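Local coordinates for periplasmic binding protein/LacI transcriptional regulator (Burkholderia graminis C4D1M, PDB 5HQJ) that binds D-arabinose in its pyranose form and probably delivers such sugars, as a periplasmic solute-binding protein, to an ABC transporter, at residues S30-P35 / Q61-Q66; M126-N131 / I294-T299. One frame throughout, in Å; residues are numbered along the deposited sequence.

Contact 1: residues S30-P35 / Q61-Q66; sequences SVAVIP and QWVVPQ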
ATOM      1  N   SER A  30       1.428 -25.733  -4.822  1.00 30.10           N
ATOM      2  CA  SER A  30       2.512 -24.803  -4.602  1.00 31.63           C
ATOM      3  C   SER A  30       2.032 -23.416  -4.986  1.00 41.71           C
ATOM      4  O   SER A  30       1.567 -23.209  -6.119  1.00 28.87           O
ATOM      5  CB  SER A  30       3.734 -25.196  -5.435  1.00 42.97           C
ATOM      6  OG  SER A  30       4.901 -24.552  -4.972  1.00 52.30           O
ATOM      7  N   VAL A  31       2.144 -22.483  -4.040  1.00 33.10           N
ATOM      8  CA  VAL A  31       1.773 -21.088  -4.252  1.00 27.15           C
ATOM      9  C   VAL A  31       2.895 -20.166  -3.818  1.00 24.01           C
ATOM     10  O   VAL A  31       3.615 -20.439  -2.859  1.00 23.56           O
ATOM     11  CB  VAL A  31       0.477 -20.714  -3.488  1.00 26.19           C
ATOM     12  CG1 VAL A  31      -0.667 -21.574  -3.982  1.00 27.31           C
ATOM     13  CG2 VAL A  31       0.640 -20.830  -1.954  1.00 27.15           C
ATOM     14  N   ALA A  32       3.001 -19.057  -4.519  1.00 23.86           N
ATOM     15  CA  ALA A  32       4.025 -18.071  -4.295  1.00 23.41           C
ATOM     16  C   ALA A  32       3.374 -16.695  -4.139  1.00 26.07           C
ATOM     17  O   ALA A  32       2.456 -16.361  -4.891  1.00 25.05           O
ATOM     18  CB  ALA A  32       5.028 -18.076  -5.441  1.00 25.41           C
ATOM     19  N   VAL A  33       3.840 -15.928  -3.154  1.00 21.28           N
ATOM     20  CA  VAL A  33       3.357 -14.572  -2.936  1.00 19.24           C
ATOM     21  C   VAL A  33       4.513 -13.589  -2.969  1.00 20.61           C
ATOM     22  O   VAL A  33       5.556 -13.818  -2.337  1.00 21.68           O
ATOM     23  CB  VAL A  33       2.598 -14.463  -1.608  1.00 19.70           C
ATOM     24  CG1 VAL A  33       1.975 -13.094  -1.489  1.00 19.36           C
ATOM     25  CG2 VAL A  33       1.513 -15.510  -1.522  1.00 17.90           C
ATOM     26  N   ILE A  34       4.321 -12.505  -3.716  1.00 21.52           N
ATOM     27  CA  ILE A  34       5.384 -11.553  -4.048  1.00 20.80           C
ATOM     28  C   ILE A  34       5.015 -10.173  -3.565  1.00 20.32           C
ATOM     29  O   ILE A  34       4.009  -9.607  -4.045  1.00 19.51           O
ATOM     30  CB  ILE A  34       5.619 -11.472  -5.601  1.00 22.77           C
ATOM     31  CG1 ILE A  34       5.858 -12.870  -6.171  1.00 24.06           C
ATOM     32  CG2 ILE A  34       6.783 -10.507  -5.953  1.00 25.18           C
ATOM     33  CD1 ILE A  34       5.821 -12.952  -7.687  1.00 25.97           C
ATOM     34  N   PRO A  35       5.791  -9.621  -2.623  1.00 19.18           N
ATOM     35  CA  PRO A  35       5.574  -8.218  -2.276  1.00 18.59           C
ATOM     36  C   PRO A  35       6.231  -7.283  -3.282  1.00 21.69           C
ATOM     37  O   PRO A  35       6.897  -7.767  -4.205  1.00 22.48           O
ATOM     38  CB  PRO A  35       6.250  -8.103  -0.906  1.00 17.69           C
ATOM     39  CG  PRO A  35       7.415  -9.028  -1.033  1.00 24.89           C
ATOM     40  CD  PRO A  35       6.841 -10.219  -1.759  1.00 19.06           C
ATOM     41  N   GLN A  61       5.680 -20.183  -0.725  1.00 24.49           N
ATOM     42  CA  GLN A  61       6.880 -19.347  -0.698  1.00 31.21           C
ATOM     43  C   GLN A  61       6.582 -17.856  -0.813  1.00 24.16           C
ATOM     44  O   GLN A  61       5.692 -17.389  -1.553  1.00 26.54           O
ATOM     45  CB  GLN A  61       7.866 -19.752  -1.811  1.00 32.54           C
ATOM     46  CG  GLN A  61       7.182 -20.314  -2.997  1.00 49.85           C
ATOM     47  CD  GLN A  61       8.112 -20.635  -4.149  1.00 64.82           C
ATOM     48  OE1 GLN A  61       9.288 -20.267  -4.147  1.00 78.61           O
ATOM     49  NE2 GLN A  61       7.580 -21.327  -5.146  1.00 55.01           N
ATOM     50  N   TRP A  62       7.382 -17.112  -0.070  1.00 23.93           N
ATOM     51  CA  TRP A  62       7.421 -15.668  -0.109  1.00 22.91           C
ATOM     52  C   TRP A  62       8.658 -15.266  -0.904  1.00 24.29           C
ATOM     53  O   TRP A  62       9.779 -15.580  -0.504  1.00 29.17           O
ATOM     54  CB  TRP A  62       7.429 -15.156   1.343  1.00 22.54           C
ATOM     55  CG  TRP A  62       7.508 -13.701   1.581  1.00 21.15           C
ATOM     56  CD1 TRP A  62       8.590 -13.004   2.014  1.00 22.87           C
ATOM     57  CD2 TRP A  62       6.450 -12.754   1.453  1.00 15.91           C
ATOM     58  NE1 TRP A  62       8.272 -11.681   2.179  1.00 23.14           N
ATOM     59  CE2 TRP A  62       6.960 -11.499   1.834  1.00 19.55           C
ATOM     60  CE3 TRP A  62       5.104 -12.841   1.066  1.00 18.42           C
ATOM     61  CZ2 TRP A  62       6.200 -10.349   1.810  1.00 20.67           C
ATOM     62  CZ3 TRP A  62       4.344 -11.675   1.056  1.00 18.42           C
ATOM     63  CH2 TRP A  62       4.894 -10.458   1.403  1.00 19.36           C
ATOM     64  N   VAL A  63       8.440 -14.624  -2.047  1.00 21.58           N
ATOM     65  CA  VAL A  63       9.514 -14.283  -2.981  1.00 23.45           C
ATOM     66  C   VAL A  63       9.686 -12.772  -3.087  1.00 25.61           C
ATOM     67  O   VAL A  63       8.814 -12.053  -3.591  1.00 26.57           O
ATOM     68  CB  VAL A  63       9.236 -14.882  -4.364  1.00 36.75           C
ATOM     69  CG1 VAL A  63      10.471 -14.766  -5.248  1.00 36.04           C
ATOM     70  CG2 VAL A  63       8.810 -16.342  -4.216  1.00 32.85           C
ATOM     71  N   VAL A  64      10.834 -12.290  -2.639  1.00 29.29           N
ATOM     72  CA  VAL A  64      11.020 -10.865  -2.451  1.00 33.19           C
ATOM     73  C   VAL A  64      11.881 -10.193  -3.531  1.00 36.93           C
ATOM     74  O   VAL A  64      13.028 -10.594  -3.752  1.00 29.16           O
ATOM     75  CB  VAL A  64      11.675 -10.584  -1.095  1.00 28.95           C
ATOM     76  CG1 VAL A  64      11.519  -9.138  -0.771  1.00 29.94           C
ATOM     77  CG2 VAL A  64      11.057 -11.454   0.017  1.00 25.01           C
ATOM     78  N   PRO A  65      11.340  -9.154  -4.192  1.00 36.18           N
ATOM     79  CA  PRO A  65      12.196  -8.351  -5.079  1.00 42.74           C
ATOM     80  C   PRO A  65      13.305  -7.598  -4.318  1.00 58.14           C
ATOM     81  O   PRO A  65      13.158  -7.385  -3.118  1.00 70.47           O
ATOM     82  CB  PRO A  65      11.211  -7.366  -5.723  1.00 47.52           C
ATOM     83  CG  PRO A  65       9.836  -8.038  -5.599  1.00 36.12           C
ATOM     84  CD  PRO A  65       9.916  -8.777  -4.294  1.00 31.11           C
ATOM     85  N   GLN A  66      14.383  -7.196  -5.005  1.00 51.16           N
ATOM     86  CA  GLN A  66      15.502  -6.491  -4.362  1.00 49.58           C
ATOM     87  C   GLN A  66      15.355  -4.979  -4.500  1.00 57.57           C
ATOM     88  O   GLN A  66      15.926  -4.210  -3.713  1.00 44.03           O
ATOM     89  CB  GLN A  66      16.841  -6.918  -4.961  1.00 53.68           C
ATOM     90  CG  GLN A  66      17.007  -8.414  -5.125  1.00 64.37           C
ATOM     91  CD  GLN A  66      16.349  -8.935  -6.387  1.00 81.66           C
ATOM     92  OE1 GLN A  66      16.842  -8.706  -7.492  1.00118.66           O
ATOM     93  NE2 GLN A  66      15.223  -9.633  -6.233  1.00 59.40           N
TER
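Val-33 N donates to Gln-61 O (2.9 Å), while Gln-61 N reaches Val-31 O and Val-63 N reaches Val-33 O, both at 3.0 Å. All three backbone bonds are nearly straight and hold the strands in parallel register, Ala-32 beside Gln-61 and Val-33 beside Trp-62. Beyond the last bridge Pro-35 CD sits over the Trp-62 six-membered ring, 3.7 Å from its centroid and 13° off the normal, a CH-pi contact, with Pro-35 CG and CB overhanging the CZ2-CH2 rim. Chi1 of 178° sets the Trp-62 indole beside its own carbonyl, pointing along the strand toward Pro-35, and Trp-62 CZ3 meets Val-33 CG1 at 3.8 Å on the face they share. Phe-42 of helix 42-56 touches both Pro-35 and Trp-62. On the other face Gln-61 CG packs on Ala-32 CB at 4.0 Å, near Leu-80. The Ile-34 side chain runs across Pro-65 at about a right angle, Ile-34 CG2 3.9 Å from Pro-65 CG. Pro-35 stands where the next donor would be but has no N-H: Pro-35 CD lies 3.3 Å from Val-63 O, which is buried without a hydrogen-bond partner and meets only weak contacts, such as Ile-34 CA-H, within the two segments.

Contact 2: residues M126-N131 / I294-T299; sequences MYIGTN and IDTGVT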
HETATM    1  N   MSE A 126      -8.124 -11.565 -10.643  1.00 24.42           N
HETATM    2  CA  MSE A 126      -8.785 -10.690  -9.703  1.00 22.44           C
HETATM    3  C   MSE A 126      -7.764  -9.894  -8.905  1.00 25.19           C
HETATM    4  O   MSE A 126      -6.592 -10.270  -8.836  1.00 23.27           O
HETATM    5  CB  MSE A 126      -9.678 -11.495  -8.757  1.00 24.28           C
HETATM    6  CG  MSE A 126      -8.918 -12.419  -7.858  1.00 17.71           C
HETATM    7 SE   MSE A 126     -10.053 -13.573  -6.753  1.00 34.97          SE
HETATM    8  CE  MSE A 126     -10.476 -12.295  -5.333  1.00 24.41           C
ATOM      9  N   TYR A 127      -8.247  -8.790  -8.337  1.00 21.21           N
ATOM     10  CA  TYR A 127      -7.512  -7.913  -7.433  1.00 16.34           C
ATOM     11  C   TYR A 127      -8.110  -7.916  -6.041  1.00 18.64           C
ATOM     12  O   TYR A 127      -9.326  -7.714  -5.864  1.00 21.81           O
ATOM     13  CB  TYR A 127      -7.499  -6.485  -7.999  1.00 17.18           C
ATOM     14  CG  TYR A 127      -7.098  -5.404  -6.996  1.00 18.28           C
ATOM     15  CD1 TYR A 127      -5.776  -5.198  -6.660  1.00 25.04           C
ATOM     16  CD2 TYR A 127      -8.049  -4.584  -6.405  1.00 21.95           C
ATOM     17  CE1 TYR A 127      -5.426  -4.218  -5.753  1.00 16.31           C
ATOM     18  CE2 TYR A 127      -7.702  -3.617  -5.498  1.00 18.36           C
ATOM     19  CZ  TYR A 127      -6.378  -3.429  -5.181  1.00 21.42           C
ATOM     20  OH  TYR A 127      -6.018  -2.448  -4.281  1.00 19.05           O
ATOM     21  N   ILE A 128      -7.251  -8.146  -5.066  1.00 16.34           N
ATOM     22  CA  ILE A 128      -7.604  -8.051  -3.678  1.00 17.55           C
ATOM     23  C   ILE A 128      -6.891  -6.872  -3.027  1.00 20.78           C
ATOM     24  O   ILE A 128      -5.671  -6.891  -2.849  1.00 16.93           O
ATOM     25  CB  ILE A 128      -7.216  -9.335  -2.927  1.00 18.15           C
ATOM     26  CG1 ILE A 128      -7.884 -10.541  -3.601  1.00 17.16           C
ATOM     27  CG2 ILE A 128      -7.547  -9.238  -1.437  1.00 19.22           C
ATOM     28  CD1 ILE A 128      -7.329 -11.872  -3.125  1.00 20.08           C
ATOM     29  N   GLY A 129      -7.632  -5.859  -2.621  1.00 18.35           N
ATOM     30  CA  GLY A 129      -6.977  -4.754  -1.963  1.00 21.34           C
ATOM     31  C   GLY A 129      -7.871  -3.582  -1.633  1.00 19.98           C
ATOM     32  O   GLY A 129      -9.107  -3.661  -1.683  1.00 14.60           O
ATOM     33  N   THR A 130      -7.216  -2.490  -1.265  1.00 18.11           N
ATOM     34  CA  THR A 130      -7.879  -1.242  -0.929  1.00 17.91           C
ATOM     35  C   THR A 130      -8.464  -0.606  -2.178  1.00 10.43           C
ATOM     36  O   THR A 130      -7.951  -0.780  -3.290  1.00 15.47           O
ATOM     37  CB  THR A 130      -6.865  -0.285  -0.259  1.00 15.73           C
ATOM     38  OG1 THR A 130      -6.379  -0.962   0.888  1.00 13.19           O
ATOM     39  CG2 THR A 130      -7.484   1.009   0.126  1.00 14.88           C
ATOM     40  N   ASN A 131      -9.556   0.136  -1.978  1.00 14.26           N
ATOM     41  CA  ASN A 131     -10.062   1.049  -3.003  1.00 16.95           C
ATOM     42  C   ASN A 131      -9.285   2.322  -2.832  1.00 19.38           C
ATOM     43  O   ASN A 131      -9.592   3.131  -1.969  1.00 15.36           O
ATOM     44  CB  ASN A 131     -11.556   1.311  -2.855  1.00 26.52           C
ATOM     45  CG  ASN A 131     -12.101   2.213  -3.949  1.00 41.65           C
ATOM     46  OD1 ASN A 131     -11.348   2.931  -4.629  1.00 20.87           O
ATOM     47  ND2 ASN A 131     -13.418   2.182  -4.128  1.00 56.02           N
ATOM     48  N   ILE A 294     -11.950  -7.833  -4.764  1.00 15.66           N
ATOM     49  CA  ILE A 294     -12.364  -7.723  -3.371  1.00 16.26           C
ATOM     50  C   ILE A 294     -11.786  -6.444  -2.792  1.00 16.04           C
ATOM     51  O   ILE A 294     -10.589  -6.203  -2.861  1.00 14.70           O
ATOM     52  CB  ILE A 294     -11.914  -8.948  -2.514  1.00 16.29           C
ATOM     53  CG1 ILE A 294     -12.629 -10.223  -2.952  1.00 18.51           C
ATOM     54  CG2 ILE A 294     -12.191  -8.696  -1.002  1.00 17.46           C
ATOM     55  CD1 ILE A 294     -12.124 -11.475  -2.217  1.00 16.87           C
ATOM     56  N   ASP A 295     -12.679  -5.620  -2.261  1.00 17.83           N
ATOM     57  CA  ASP A 295     -12.346  -4.427  -1.532  1.00 17.91           C
ATOM     58  C   ASP A 295     -12.121  -4.791  -0.069  1.00 13.46           C
ATOM     59  O   ASP A 295     -13.067  -4.980   0.681  1.00 19.48           O
ATOM     60  CB  ASP A 295     -13.471  -3.393  -1.656  1.00 22.03           C
ATOM     61  CG  ASP A 295     -13.171  -2.098  -0.922  1.00 22.59           C
ATOM     62  OD1 ASP A 295     -12.203  -2.031  -0.151  1.00 16.38           O
ATOM     63  OD2 ASP A 295     -13.932  -1.128  -1.121  1.00 22.77           O
ATOM     64  N   THR A 296     -10.869  -4.868   0.347  1.00 12.25           N
ATOM     65  CA  THR A 296     -10.570  -5.291   1.711  1.00 12.11           C
ATOM     66  C   THR A 296     -10.789  -4.174   2.764  1.00 14.85           C
ATOM     67  O   THR A 296     -10.774  -4.453   3.977  1.00 15.72           O
ATOM     68  CB  THR A 296      -9.118  -5.866   1.825  1.00 12.90           C
ATOM     69  OG1 THR A 296      -8.172  -5.007   1.177  1.00 13.85           O
ATOM     70  CG2 THR A 296      -9.053  -7.253   1.184  1.00 14.56           C
ATOM     71  N   GLY A 297     -11.007  -2.932   2.312  1.00 15.51           N
ATOM     72  CA  GLY A 297     -11.429  -1.865   3.185  1.00 14.30           C
ATOM     73  C   GLY A 297     -10.284  -1.215   3.929  1.00 10.89           C
ATOM     74  O   GLY A 297      -9.151  -1.718   3.941  1.00 14.39           O
ATOM     75  N   VAL A 298     -10.577  -0.101   4.593  0.56 14.99           N
ATOM     76  CA  VAL A 298      -9.547   0.715   5.233  0.56 16.09           C
ATOM     77  C   VAL A 298     -10.191   1.445   6.417  0.56 15.48           C
ATOM     78  O   VAL A 298     -11.312   1.937   6.279  0.56 13.65           O
ATOM     79  CB  VAL A 298      -8.914   1.719   4.211  0.56 13.80           C
ATOM     80  CG1 VAL A 298      -9.895   2.833   3.814  0.56 11.98           C
ATOM     81  CG2 VAL A 298      -7.625   2.344   4.747  0.56 19.43           C
ATOM     82  N   THR A 299      -9.500   1.464   7.568  1.00 16.35           N
ATOM     83  CA  THR A 299     -10.011   2.001   8.820  1.00 11.48           C
ATOM     84  C   THR A 299      -9.339   3.368   9.057  1.00 12.93           C
ATOM     85  O   THR A 299      -8.111   3.473   8.988  1.00 13.91           O
ATOM     86  CB  THR A 299      -9.742   1.070  10.034  1.00 22.07           C
ATOM     87  OG1 THR A 299     -10.228  -0.253   9.769  1.00 21.43           O
ATOM     88  CG2 THR A 299     -10.417   1.617  11.287  1.00 26.54           C
TER
HETATM   89  O   HOH W   1      -7.384  -2.904   2.585  1.00 11.36           O
HETATM   90  O   HOH W   2     -10.867   0.320   0.636  1.00 20.10           O
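Ile-294 sits beside Ile-128 in a short parallel pairing made by three backbone hydrogen bonds: Ile-294 N to Tyr-127 O (2.8 Å), Gly-129 N to Ile-294 O (3.0 Å) and Thr-296 N to Gly-129 O (2.9 Å). The last donor stands 52° out of the carbonyl plane, as the chain turns after Asp-295. Three side-chain bonds shape the segments themselves. Tyr-127 OH donates to Thr-130 O on a lone pair, and one face of its ring lies under Gly-129 N, offset toward the rim. Asp-295 OD1 accepts Gly-297 N on its anti side, forming an Asx turn. Asn-131 OD1 caps Gln-134 N of helix 132-146. Two waters bridge the segments past the paired residues: one joins Thr-130 OG1, Thr-296 OG1 and Gly-297 O, another links Asn-131 N to Asp-295 OD1. Thr-130 OG1 also bonds Gln-267 of the sugar pocket. Apolar contacts line the side facing helix 269-284. Met-126, present as selenomethionine and bent at chi3 (-81°), brings CE to Ile-294 CD1 at 3.6 Å, and Ile-128 CG2 meets Thr-296 CG2 at 3.6 Å, the side chains nearly perpendicular. The edge strand ends here and the chain passes to strand 299-301 of the other sheet, one of the hinge crossings known in periplasmic sugar-binding proteins.

In the fold
Contacts 1 and 2 lie toward the two edges of one six-stranded parallel sheet, ordered 59-62, 30-34, 87-90, 111-115, 127-129, 294-295. Their centres are 20 Å apart, their nearest atoms about 10 Å, and they do not touch. Contact 1 closes first along the chain, pairing neighbours of the beta-alpha-beta unit made by strand 30-34, helix 42-56 and strand 59-62. Contact 2 follows and joins residues separated by nearly the whole second lobe, before strand 299-301 enters the other sheet. The sugar lies between the lobes, about 8 Å from the Pro-35 side chain and 6 Å from that of Thr-130. Pro-35 precedes pocket residue Lys-36 and Thr-130 bonds pocket residue Gln-267, so each contact ends next to the sugar site without touching the sugar through these two side chains.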